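Local coordinates for protein type I modular polyketide synthase (Streptomyces albus subsp. albus, PDB 6IYT) that probably selects an acyl extender unit, likely ethylmalonyl, from its coenzyme A thioester for chain building by the salinomycin polyketide synthase, at residues T121-P126 / S194-W199; A218-S223 / V345-T350; R381-I384 / V390-E393. One frame throughout, in Å; residues are numbered along the deposited sequence.

The three contacts surround one parallel sheet, with centres 11 to 13 Å apart. Contacts 1 and 3 use neighbouring strands, probably hydrogen-bonded where Val-124 N lies 2.8 Å from Val-392 O, but Phe-123 and Phe-391 leave opposite faces of the sheet, each toward a different helix. Contact 2 adjoins contact 1 through the ring of Phe-125, whose CD1 is 3.7 Å from Ala-219 CB. It meets contact 3 where Tyr-348 CE2 comes within 3.6 Å of Leu-383 CD2. Helix 215-223 begins at the last glycine of a GxSxG pattern (Gly-211, Ser-213, Gly-215), consistent with the nucleophile elbow of acyltransferases, and Ala-219 of contact 2 touches residues of that pattern.

Contact 1 of 3, residues T121-P126 / S194-W199; sequences TVFVFP and SLAAVW
Both Phe-123 and Trp-199 hold CG beside the backbone N and anti to the carbonyl carbon, with chi1 at -84° and -73°, and these settings bring the two rings together between strand 120-125 and helix 181-200. The phenyl reaches from the strand toward the helix and presents its far edge. There CZ lies 3.7 Å from Trp-199 CB, so the phenyl fits against the root of the indole as well as against the ring system itself. The two aromatics form an offset edge-to-face pair, the edge of Phe-123 turned to the face of Trp-199, with the phenyl and the five-membered ring 5.6 Å apart between centroids and their planes at 81°.

Ala-196, one turn earlier on the helix, meets the same edge: its CB is 4.1 Å from Phe-123 CE2 and lies near the plane of the phenyl. A single methyl suits this place, because it lets the helix approach the broad ring closely while still offering an apolar surface. A further methyl, CG2 of Thr-121, stands in the phenyl plane two residues back along the strand, 3.8 Å from Phe-123 CE1, and borders the ring on that side of its edge.

The indole is more than a wall for phenylalanine. Its NE1 is hydrogen-bonded to Thr-420 OG1, which satisfies the one polar atom of a buried side chain, and Phe-435 meets its ring system too. No hydrogen bond joins the two segments, and shape and aromatic contact bring them together. Since the chain runs from strand 120-125 to the adjacent parallel strand 208-211 through a multi-helix connection that ends in helix 181-200, this is the helix-on-sheet packing of a beta-alpha-beta type crossover with extra helices, in the alpha/beta core of the acyltransferase fold.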
loop_
_atom_site.group_PDB
_atom_site.type_symbol
_atom_site.label_atom_id
_atom_site.label_comp_id
_atom_site.label_asym_id
_atom_site.label_seq_id
_atom_site.Cartn_x
_atom_site.Cartn_y
_atom_site.Cartn_z
ATOM N N THR A 121 -5.168 4.357 12.985
ATOM C CA THR A 121 -4.875 4.013 11.584
ATOM C C THR A 121 -3.400 4.200 11.336
ATOM O O THR A 121 -2.826 5.238 11.716
ATOM C CB THR A 121 -5.633 4.942 10.613
ATOM O OG1 THR A 121 -7.049 4.726 10.727
ATOM C CG2 THR A 121 -5.196 4.704 9.196
ATOM N N VAL A 122 -2.753 3.161 10.808
ATOM C CA VAL A 122 -1.384 3.261 10.376
ATOM C C VAL A 122 -1.268 3.000 8.890
ATOM O O VAL A 122 -1.938 2.124 8.365
ATOM C CB VAL A 122 -0.486 2.280 11.164
ATOM C CG1 VAL A 122 -1.024 0.859 11.100
ATOM C CG2 VAL A 122 0.922 2.346 10.681
ATOM N N PHE A 123 -0.493 3.843 8.194
ATOM C CA PHE A 123 -0.198 3.591 6.791
ATOM C C PHE A 123 1.065 2.777 6.643
ATOM O O PHE A 123 2.108 3.071 7.294
ATOM C CB PHE A 123 -0.073 4.873 5.994
ATOM C CG PHE A 123 -1.400 5.431 5.522
ATOM C CD1 PHE A 123 -2.519 5.390 6.340
ATOM C CD2 PHE A 123 -1.527 5.962 4.274
ATOM C CE1 PHE A 123 -3.747 5.858 5.882
ATOM C CE2 PHE A 123 -2.755 6.458 3.819
ATOM C CZ PHE A 123 -3.851 6.408 4.643
ATOM N N VAL A 124 0.977 1.797 5.756
ATOM C CA VAL A 124 1.996 0.774 5.557
ATOM C C VAL A 124 2.576 0.958 4.139
ATOM O O VAL A 124 1.858 0.962 3.163
ATOM C CB VAL A 124 1.401 -0.633 5.661
ATOM C CG1 VAL A 124 2.464 -1.700 5.412
ATOM C CG2 VAL A 124 0.724 -0.825 7.008
ATOM N N PHE A 125 3.896 1.008 4.058
ATOM C CA PHE A 125 4.603 1.262 2.811
ATOM C C PHE A 125 5.590 0.142 2.559
ATOM O O PHE A 125 6.634 0.048 3.237
ATOM C CB PHE A 125 5.356 2.590 2.925
ATOM C CG PHE A 125 4.463 3.773 3.108
ATOM C CD1 PHE A 125 4.046 4.160 4.390
ATOM C CD2 PHE A 125 3.917 4.433 2.001
ATOM C CE1 PHE A 125 3.189 5.246 4.550
ATOM C CE2 PHE A 125 3.050 5.493 2.163
ATOM C CZ PHE A 125 2.645 5.863 3.428
ATOM N N PRO A 126 5.217 -0.807 1.701
ATOM C CA PRO A 126 6.094 -1.971 1.466
ATOM C C PRO A 126 7.324 -1.658 0.622
ATOM O O PRO A 126 7.478 -0.545 0.108
ATOM C CB PRO A 126 5.190 -2.964 0.731
ATOM C CG PRO A 126 4.077 -2.160 0.160
ATOM C CD PRO A 126 3.976 -0.858 0.917
ATOM N N SER A 194 2.060 8.896 -3.576
ATOM C CA SER A 194 0.908 9.527 -4.222
ATOM C C SER A 194 -0.392 8.809 -3.911
ATOM O O SER A 194 -1.463 9.432 -3.862
ATOM C CB SER A 194 1.094 9.584 -5.737
ATOM O OG SER A 194 2.281 10.273 -6.062
ATOM N N LEU A 195 -0.315 7.502 -3.692
ATOM C CA LEU A 195 -1.494 6.738 -3.300
ATOM C C LEU A 195 -1.990 7.132 -1.919
ATOM O O LEU A 195 -3.191 7.178 -1.680
ATOM C CB LEU A 195 -1.247 5.234 -3.374
ATOM C CG LEU A 195 -1.109 4.587 -4.729
ATOM C CD1 LEU A 195 -0.742 3.123 -4.556
ATOM C CD2 LEU A 195 -2.366 4.695 -5.565
ATOM N N ALA A 196 -1.098 7.602 -1.062
ATOM C CA ALA A 196 -1.544 8.066 0.270
ATOM C C ALA A 196 -2.455 9.328 0.139
ATOM O O ALA A 196 -3.440 9.485 0.883
ATOM C CB ALA A 196 -0.367 8.348 1.142
ATOM N N ALA A 197 -2.241 10.123 -0.910
ATOM C CA ALA A 197 -3.065 11.285 -1.142
ATOM C C ALA A 197 -4.484 10.939 -1.597
ATOM O O ALA A 197 -5.394 11.710 -1.380
ATOM C CB ALA A 197 -2.408 12.220 -2.147
ATOM N N VAL A 198 -4.665 9.784 -2.239
ATOM C CA VAL A 198 -5.985 9.333 -2.637
ATOM C C VAL A 198 -6.817 9.042 -1.379
ATOM O O VAL A 198 -7.946 9.461 -1.265
ATOM C CB VAL A 198 -5.900 8.072 -3.529
ATOM C CG1 VAL A 198 -7.262 7.451 -3.747
ATOM C CG2 VAL A 198 -5.231 8.415 -4.852
ATOM N N TRP A 199 -6.231 8.328 -0.433
ATOM C CA TRP A 199 -6.914 8.087 0.867
ATOM C C TRP A 199 -7.171 9.410 1.595
ATOM O O TRP A 199 -8.223 9.600 2.194
ATOM C CB TRP A 199 -6.079 7.140 1.754
ATOM C CG TRP A 199 -6.100 5.692 1.274
ATOM C CD1 TRP A 199 -5.091 5.022 0.656
ATOM C CD2 TRP A 199 -7.145 4.726 1.474
ATOM N NE1 TRP A 199 -5.474 3.759 0.370
ATOM C CE2 TRP A 199 -6.718 3.534 0.884
ATOM C CE3 TRP A 199 -8.420 4.784 2.028
ATOM C CZ2 TRP A 199 -7.505 2.366 0.883
ATOM C CZ3 TRP A 199 -9.197 3.606 2.052
ATOM C CH2 TRP A 199 -8.736 2.436 1.470
#

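Contact 2 of 3, residues A218-S223 / V345-T350; sequences AAAAVS and VPLYST
Helix residues 218-223 draw closer to segment 345-350 toward their end, the CA atoms being 7.3 Å apart at Ala-220 and Leu-347 but 5.5 Å at Ser-223 and Val-345. The helix is the one that follows strand 208-211 in the alpha/beta core, consistent with the helix that follows a nucleophile elbow, and segment 345-350 runs beside that strand, with Pro-346 and Tyr-348 both hydrogen-bonded to the backbone of Val-209.

Leu-347 provides most of the apolar packing. Its CG stands anti to the backbone N (chi1 -180°), which sends the branched end toward the helix. CD2 approaches the helix backbone itself, 3.9 Å from Ala-220 N, and also lies 4.1 Å from Ala-219 CB. Alanines suit this surface because their short side chains let the leucine methyl come down onto the main chain. Val-209 and Leu-361 also pack around Leu-347.

Farther along the helix, Ser-223 CB packs 4.1 Å from Val-345 CG1, and a water bridges the same two residues. Serine suits the place because its short side chain brings a hydroxyl to the water where the backbones are close. Ser-223 OG is also hydrogen-bonded to Ala-225 N. OG donates to the water at 2.7 Å, and the water in turn donates to Val-345 O, also at 2.7 Å.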
loop_
_atom_site.group_PDB
_atom_site.type_symbol
_atom_site.label_atom_id
_atom_site.label_comp_id
_atom_site.label_asym_id
_atom_site.label_seq_id
_atom_site.Cartn_x
_atom_site.Cartn_y
_atom_site.Cartn_z
ATOM N N ALA A 218 9.476 6.164 1.612
ATOM C CA ALA A 218 8.113 6.683 1.357
ATOM C C ALA A 218 7.364 7.042 2.652
ATOM O O ALA A 218 6.723 8.099 2.734
ATOM C CB ALA A 218 7.303 5.703 0.534
ATOM N N ALA A 219 7.505 6.213 3.666
ATOM C CA ALA A 219 6.888 6.480 4.957
ATOM C C ALA A 219 7.381 7.804 5.561
ATOM O O ALA A 219 6.578 8.623 6.074
ATOM C CB ALA A 219 7.176 5.345 5.897
ATOM N N ALA A 220 8.693 8.027 5.480
ATOM C CA ALA A 220 9.304 9.278 5.974
ATOM C C ALA A 220 8.828 10.487 5.186
ATOM O O ALA A 220 8.665 11.585 5.749
ATOM C CB ALA A 220 10.810 9.180 5.911
ATOM N N ALA A 221 8.643 10.323 3.878
ATOM C CA ALA A 221 8.149 11.407 3.058
ATOM C C ALA A 221 6.698 11.742 3.458
ATOM O O ALA A 221 6.316 12.912 3.548
ATOM C CB ALA A 221 8.239 11.047 1.595
ATOM N N VAL A 222 5.906 10.727 3.710
ATOM C CA VAL A 222 4.512 10.950 4.097
ATOM C C VAL A 222 4.388 11.559 5.514
ATOM O O VAL A 222 3.563 12.472 5.754
ATOM C CB VAL A 222 3.689 9.653 3.940
ATOM C CG1 VAL A 222 2.318 9.779 4.582
ATOM C CG2 VAL A 222 3.567 9.297 2.460
ATOM N N SER A 223 5.201 11.097 6.443
ATOM C CA SER A 223 5.156 11.632 7.799
ATOM C C SER A 223 5.778 13.045 7.879
ATOM O O SER A 223 5.710 13.690 8.924
ATOM C CB SER A 223 5.852 10.703 8.780
ATOM O OG SER A 223 7.262 10.798 8.671
ATOM N N VAL A 345 3.695 12.761 12.479
ATOM C CA VAL A 345 3.119 11.560 12.914
ATOM C C VAL A 345 4.316 10.611 13.121
ATOM O O VAL A 345 5.312 10.718 12.399
ATOM C CB VAL A 345 2.163 11.139 11.803
ATOM C CG1 VAL A 345 2.555 9.884 11.115
ATOM C CG2 VAL A 345 0.744 11.241 12.241
ATOM N N PRO A 346 4.291 9.782 14.175
ATOM C CA PRO A 346 5.469 8.916 14.393
ATOM C C PRO A 346 5.705 7.904 13.283
ATOM O O PRO A 346 4.735 7.395 12.688
ATOM C CB PRO A 346 5.139 8.171 15.707
ATOM C CG PRO A 346 4.031 8.907 16.322
ATOM C CD PRO A 346 3.291 9.644 15.245
ATOM N N LEU A 347 6.952 7.400 13.224
ATOM C CA LEU A 347 7.339 6.322 12.303
ATOM C C LEU A 347 7.800 5.127 13.120
ATOM O O LEU A 347 8.647 5.277 13.995
ATOM C CB LEU A 347 8.467 6.795 11.369
ATOM C CG LEU A 347 9.060 5.869 10.301
ATOM C CD1 LEU A 347 8.102 4.762 9.926
ATOM C CD2 LEU A 347 9.441 6.654 9.047
ATOM N N TYR A 348 7.094 3.999 12.982
ATOM C CA TYR A 348 7.432 2.787 13.708
ATOM C C TYR A 348 8.501 2.024 12.931
ATOM O O TYR A 348 8.221 1.372 11.944
ATOM C CB TYR A 348 6.186 1.892 13.915
ATOM C CG TYR A 348 5.317 2.262 15.100
ATOM C CD1 TYR A 348 4.657 3.443 15.138
ATOM C CD2 TYR A 348 5.113 1.368 16.129
ATOM C CE1 TYR A 348 3.866 3.798 16.232
ATOM C CE2 TYR A 348 4.272 1.667 17.178
ATOM C CZ TYR A 348 3.615 2.876 17.197
ATOM O OH TYR A 348 2.740 3.182 18.232
ATOM N N SER A 349 9.739 2.124 13.378
ATOM C CA SER A 349 10.859 1.593 12.605
ATOM C C SER A 349 10.821 0.084 12.580
ATOM O O SER A 349 10.710 -0.554 13.639
ATOM C CB SER A 349 12.194 2.046 13.216
ATOM O OG SER A 349 13.258 1.454 12.524
ATOM N N THR A 350 10.993 -0.482 11.381
ATOM C CA THR A 350 11.209 -1.942 11.211
ATOM C C THR A 350 12.695 -2.295 11.136
ATOM O O THR A 350 13.070 -3.463 10.908
ATOM C CB THR A 350 10.520 -2.424 9.966
ATOM O OG1 THR A 350 11.005 -1.675 8.831
ATOM C CG2 THR A 350 9.035 -2.230 10.107
HETATM O O HOH W 1 7.799 10.824 11.320
#

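Contact 3 of 3, residues R381-I384 / V390-E393; sequences RALI and VFVE
Segment 381-384 of helix 376-385 and segment 390-393 of the strand that follows it stand a full side-chain layer apart, with CA atoms 9.5 Å from each other at Leu-383 and Phe-391. The helix leads directly into strand 388-393 and packs on one face of the parallel sheet, the helix-on-sheet packing of the alpha/beta core. The phenyl of Phe-391 spans most of the gap and meets the side chains of Leu-383 and Ile-384.

Two consecutive helix residues thus receive the ring. Leu-383 crosses it obliquely: CD1 lies 3.8 Å from Phe-391 CE2, and CB touches the ring end too, 4.0 Å from Phe-391 CZ. Ile-384 comes from the neighbouring position on the helix and crosses the phenyl at about a right angle. With chi1 at -69° its CG1 lies beside the backbone N and is the branch that reaches Phe-391 CZ, at 4.0 Å. Branched aliphatic residues are well suited here, since a leucine and an isoleucine give the ring end two differently directed carbon surfaces.

Around this packing the strand is fixed by its neighbours: Phe-391 is hydrogen-bonded through its backbone to Leu-416 and Gln-418, while its side chain also touches Val-122. On the helix, Arg-381, whose first side-chain bond points away from the strand, forms salt bridges through NH1 with Asp-410 and Glu-377.

All three touching residues are buried, and no hydrogen bond or salt bridge joins the two segments. The helix therefore rests on its strand through van der Waals contact and the exclusion of water, while the sheet hydrogen bonds belong to the strand alone.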
loop_
_atom_site.group_PDB
_atom_site.type_symbol
_atom_site.label_atom_id
_atom_site.label_comp_id
_atom_site.label_asym_id
_atom_site.label_seq_id
_atom_site.Cartn_x
_atom_site.Cartn_y
_atom_site.Cartn_z
ATOM N N ARG A 381 2.807 -6.382 15.794
ATOM C CA ARG A 381 2.391 -6.703 17.163
ATOM C C ARG A 381 2.361 -5.444 18.046
ATOM O O ARG A 381 1.408 -5.204 18.779
ATOM C CB ARG A 381 3.330 -7.742 17.765
ATOM C CG ARG A 381 3.285 -9.082 17.104
ATOM C CD ARG A 381 4.213 -10.072 17.783
ATOM N NE ARG A 381 4.318 -11.270 16.983
ATOM C CZ ARG A 381 3.476 -12.294 17.069
ATOM N NH1 ARG A 381 3.553 -13.296 16.201
ATOM N NH2 ARG A 381 2.558 -12.325 18.036
ATOM N N ALA A 382 3.399 -4.637 17.954
ATOM C CA ALA A 382 3.509 -3.487 18.777
ATOM C C ALA A 382 2.430 -2.455 18.410
ATOM O O ALA A 382 1.830 -1.812 19.298
ATOM C CB ALA A 382 4.889 -2.903 18.649
ATOM N N LEU A 383 2.161 -2.311 17.097
ATOM C CA LEU A 383 1.091 -1.435 16.634
ATOM C C LEU A 383 -0.270 -1.875 17.195
ATOM O O LEU A 383 -1.024 -1.065 17.691
ATOM C CB LEU A 383 1.062 -1.385 15.094
ATOM C CG LEU A 383 2.199 -0.574 14.488
ATOM C CD1 LEU A 383 2.395 -0.937 13.030
ATOM C CD2 LEU A 383 1.919 0.911 14.617
ATOM N N ILE A 384 -0.564 -3.163 17.119
ATOM C CA ILE A 384 -1.816 -3.662 17.620
ATOM C C ILE A 384 -1.930 -3.384 19.126
ATOM O O ILE A 384 -2.966 -2.907 19.624
ATOM C CB ILE A 384 -1.952 -5.150 17.350
ATOM C CG1 ILE A 384 -2.125 -5.376 15.842
ATOM C CG2 ILE A 384 -3.162 -5.709 18.093
ATOM C CD1 ILE A 384 -2.099 -6.808 15.435
ATOM N N VAL A 390 -6.436 -0.359 12.081
ATOM C CA VAL A 390 -6.664 -0.094 10.683
ATOM C C VAL A 390 -5.293 0.079 10.062
ATOM O O VAL A 390 -4.581 1.029 10.388
ATOM C CB VAL A 390 -7.506 1.209 10.433
ATOM C CG1 VAL A 390 -7.638 1.498 8.938
ATOM C CG2 VAL A 390 -8.907 1.089 11.064
ATOM N N PHE A 391 -4.974 -0.805 9.126
ATOM C CA PHE A 391 -3.682 -0.810 8.470
ATOM C C PHE A 391 -3.949 -0.610 7.015
ATOM O O PHE A 391 -4.589 -1.466 6.392
ATOM C CB PHE A 391 -2.980 -2.165 8.647
ATOM C CG PHE A 391 -2.505 -2.437 10.069
ATOM C CD1 PHE A 391 -3.408 -2.725 11.072
ATOM C CD2 PHE A 391 -1.162 -2.512 10.361
ATOM C CE1 PHE A 391 -2.968 -3.063 12.347
ATOM C CE2 PHE A 391 -0.733 -2.697 11.669
ATOM C CZ PHE A 391 -1.644 -2.974 12.664
ATOM N N VAL A 392 -3.489 0.495 6.458
ATOM C CA VAL A 392 -3.758 0.785 5.053
ATOM C C VAL A 392 -2.459 0.667 4.285
ATOM O O VAL A 392 -1.508 1.389 4.564
ATOM C CB VAL A 392 -4.330 2.207 4.882
ATOM C CG1 VAL A 392 -4.427 2.594 3.399
ATOM C CG2 VAL A 392 -5.653 2.337 5.590
ATOM N N GLU A 393 -2.367 -0.311 3.390
ATOM C CA GLU A 393 -1.164 -0.478 2.603
ATOM C C GLU A 393 -1.252 0.385 1.355
ATOM O O GLU A 393 -2.076 0.161 0.484
ATOM C CB GLU A 393 -0.889 -1.960 2.285
ATOM C CG GLU A 393 0.455 -2.177 1.582
ATOM C CD GLU A 393 0.649 -3.585 1.101
ATOM O OE1 GLU A 393 0.481 -4.517 1.919
ATOM O OE2 GLU A 393 1.061 -3.768 -0.086
#